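Putative lipoprotein YcdA (Bacillus subtilis subsp. subtilis str. 168, PDB 4R4G) is a putative membrane-anchored lipoprotein of unknown function, built from an Ig-like N-terminal domain and an alpha/beta C-terminal domain. Local coordinates at residues A[148-153]-A[234-239]. Residues are numbered along the deposited sequence; the frame is centred on the assembly and turned at random.
Sequences KALSAY and AIVEAT
L150 of helix 145-157 reaches across to V236 and A238 of strand 233-244, where a helix packs on the face of the mixed sheet in the C-terminal alpha/beta domain, assigned to the DUF5105 family of the NTF2 clan. The leucine can be followed outward. The bond from CA to CB is directed toward the strand, but CB itself stays short of contact. With CG anti to the backbone N (chi1 176°), the fork of methyls extends toward the strand and CD2 leads. Of CB, CG, CD1 and CD2, only CD2 comes within contact distance of segment 234-239, 3.6 Å from CG1 of V236 and 4.0 Å from the CB of the same valine. Leucine suits this place because its long, branched chain, together with the valine, fills the 7.5 Å between the CA atoms of L150 and V236. On the strand, a beta-branched valine fits the extended backbone and offers CG1; the two side chains run antiparallel, each passing alongside the other. Backbone hydrogen bonding between V236 and V297 ties this strand to strand 293-301. L150 also touches L309 in a loop. All three touching residues are buried, and no hydrogen bond joins the segments. Two positions along, A238 keeps the strand surface low, its CB methyl lying 4.1 Å from CD2 of L150.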
loop_
_atom_site.group_PDB
_atom_site.type_symbol
_atom_site.label_atom_id
_atom_site.label_comp_id
_atom_site.label_asym_id
_atom_site.label_seq_id
_atom_site.Cartn_x
_atom_site.Cartn_y
_atom_site.Cartn_z
ATOM N N LYS A 148 -3.331 0.826 -5.472
ATOM C CA LYS A 148 -4.283 1.014 -6.571
ATOM C C LYS A 148 -5.690 0.998 -5.949
ATOM O O LYS A 148 -6.436 1.973 -6.098
ATOM C CB LYS A 148 -4.087 -0.049 -7.690
ATOM C CG LYS A 148 -2.747 0.089 -8.472
ATOM C CD LYS A 148 -2.577 -0.943 -9.623
ATOM C CE LYS A 148 -1.140 -1.106 -10.117
ATOM N NZ LYS A 148 -0.441 -2.316 -9.539
ATOM N N ALA A 149 -5.987 -0.033 -5.140
ATOM C CA ALA A 149 -7.235 -0.151 -4.395
ATOM C C ALA A 149 -7.466 1.054 -3.450
ATOM O O ALA A 149 -8.556 1.618 -3.496
ATOM C CB ALA A 149 -7.258 -1.445 -3.615
ATOM N N LEU A 150 -6.457 1.500 -2.660
ATOM C CA LEU A 150 -6.639 2.667 -1.776
ATOM C C LEU A 150 -7.001 3.930 -2.584
ATOM O O LEU A 150 -7.875 4.698 -2.173
ATOM C CB LEU A 150 -5.427 2.950 -0.880
ATOM C CG LEU A 150 -5.589 4.223 -0.040
ATOM C CD1 LEU A 150 -6.660 4.058 1.033
ATOM C CD2 LEU A 150 -4.298 4.692 0.536
ATOM N N SER A 151 -6.350 4.122 -3.741
ATOM C CA SER A 151 -6.600 5.251 -4.634
ATOM C C SER A 151 -8.039 5.195 -5.182
ATOM O O SER A 151 -8.660 6.255 -5.298
ATOM C CB SER A 151 -5.576 5.269 -5.769
ATOM O OG SER A 151 -5.584 6.496 -6.481
ATOM N N ALA A 152 -8.576 3.973 -5.484
ATOM C CA ALA A 152 -9.959 3.762 -5.966
ATOM C C ALA A 152 -10.977 4.189 -4.904
ATOM O O ALA A 152 -11.986 4.802 -5.240
ATOM C CB ALA A 152 -10.179 2.303 -6.339
ATOM N N TYR A 153 -10.689 3.888 -3.617
ATOM C CA TYR A 153 -11.495 4.278 -2.470
ATOM C C TYR A 153 -11.554 5.789 -2.392
ATOM O O TYR A 153 -12.634 6.335 -2.236
ATOM C CB TYR A 153 -10.913 3.701 -1.168
ATOM C CG TYR A 153 -11.505 2.376 -0.744
ATOM C CD1 TYR A 153 -12.654 2.320 0.036
ATOM C CD2 TYR A 153 -10.892 1.174 -1.089
ATOM C CE1 TYR A 153 -13.183 1.104 0.458
ATOM C CE2 TYR A 153 -11.414 -0.051 -0.674
ATOM C CZ TYR A 153 -12.565 -0.081 0.093
ATOM O OH TYR A 153 -13.092 -1.284 0.488
ATOM N N ALA A 234 -1.680 -5.311 3.911
ATOM C CA ALA A 234 -0.639 -4.383 3.448
ATOM C C ALA A 234 -0.692 -3.042 4.143
ATOM O O ALA A 234 -1.714 -2.687 4.731
ATOM C CB ALA A 234 -0.767 -4.157 1.952
ATOM N N ILE A 235 0.412 -2.279 4.034
ATOM C CA ILE A 235 0.539 -0.907 4.529
ATOM C C ILE A 235 0.757 0.001 3.328
ATOM O O ILE A 235 1.759 -0.129 2.616
ATOM C CB ILE A 235 1.622 -0.692 5.635
ATOM C CG1 ILE A 235 1.314 -1.520 6.898
ATOM C CG2 ILE A 235 1.812 0.815 5.972
ATOM C CD1 ILE A 235 -0.082 -1.272 7.571
ATOM N N VAL A 236 -0.204 0.909 3.101
ATOM C CA VAL A 236 -0.171 1.884 2.032
ATOM C C VAL A 236 0.136 3.229 2.659
ATOM O O VAL A 236 -0.512 3.645 3.626
ATOM C CB VAL A 236 -1.461 1.908 1.188
ATOM C CG1 VAL A 236 -1.304 2.855 -0.003
ATOM C CG2 VAL A 236 -1.841 0.516 0.703
ATOM N N GLU A 237 1.159 3.877 2.134
ATOM C CA GLU A 237 1.621 5.182 2.562
ATOM C C GLU A 237 0.980 6.209 1.634
ATOM O O GLU A 237 1.292 6.260 0.440
ATOM C CB GLU A 237 3.152 5.196 2.497
ATOM C CG GLU A 237 3.844 6.360 3.168
ATOM C CD GLU A 237 5.255 6.052 3.638
ATOM O OE1 GLU A 237 5.437 5.075 4.406
ATOM O OE2 GLU A 237 6.178 6.812 3.260
ATOM N N ALA A 238 0.012 6.962 2.159
ATOM C CA ALA A 238 -0.703 7.971 1.382
ATOM C C ALA A 238 -0.124 9.342 1.647
ATOM O O ALA A 238 -0.101 9.791 2.793
ATOM C CB ALA A 238 -2.174 7.942 1.721
ATOM N N THR A 239 0.406 9.980 0.605
ATOM C CA THR A 239 0.977 11.310 0.755
ATOM C C THR A 239 -0.053 12.221 0.147
ATOM O O THR A 239 -0.338 12.158 -1.056
ATOM C CB THR A 239 2.406 11.392 0.181
ATOM O OG1 THR A 239 3.244 10.377 0.791
ATOM C CG2 THR A 239 3.017 12.770 0.361
#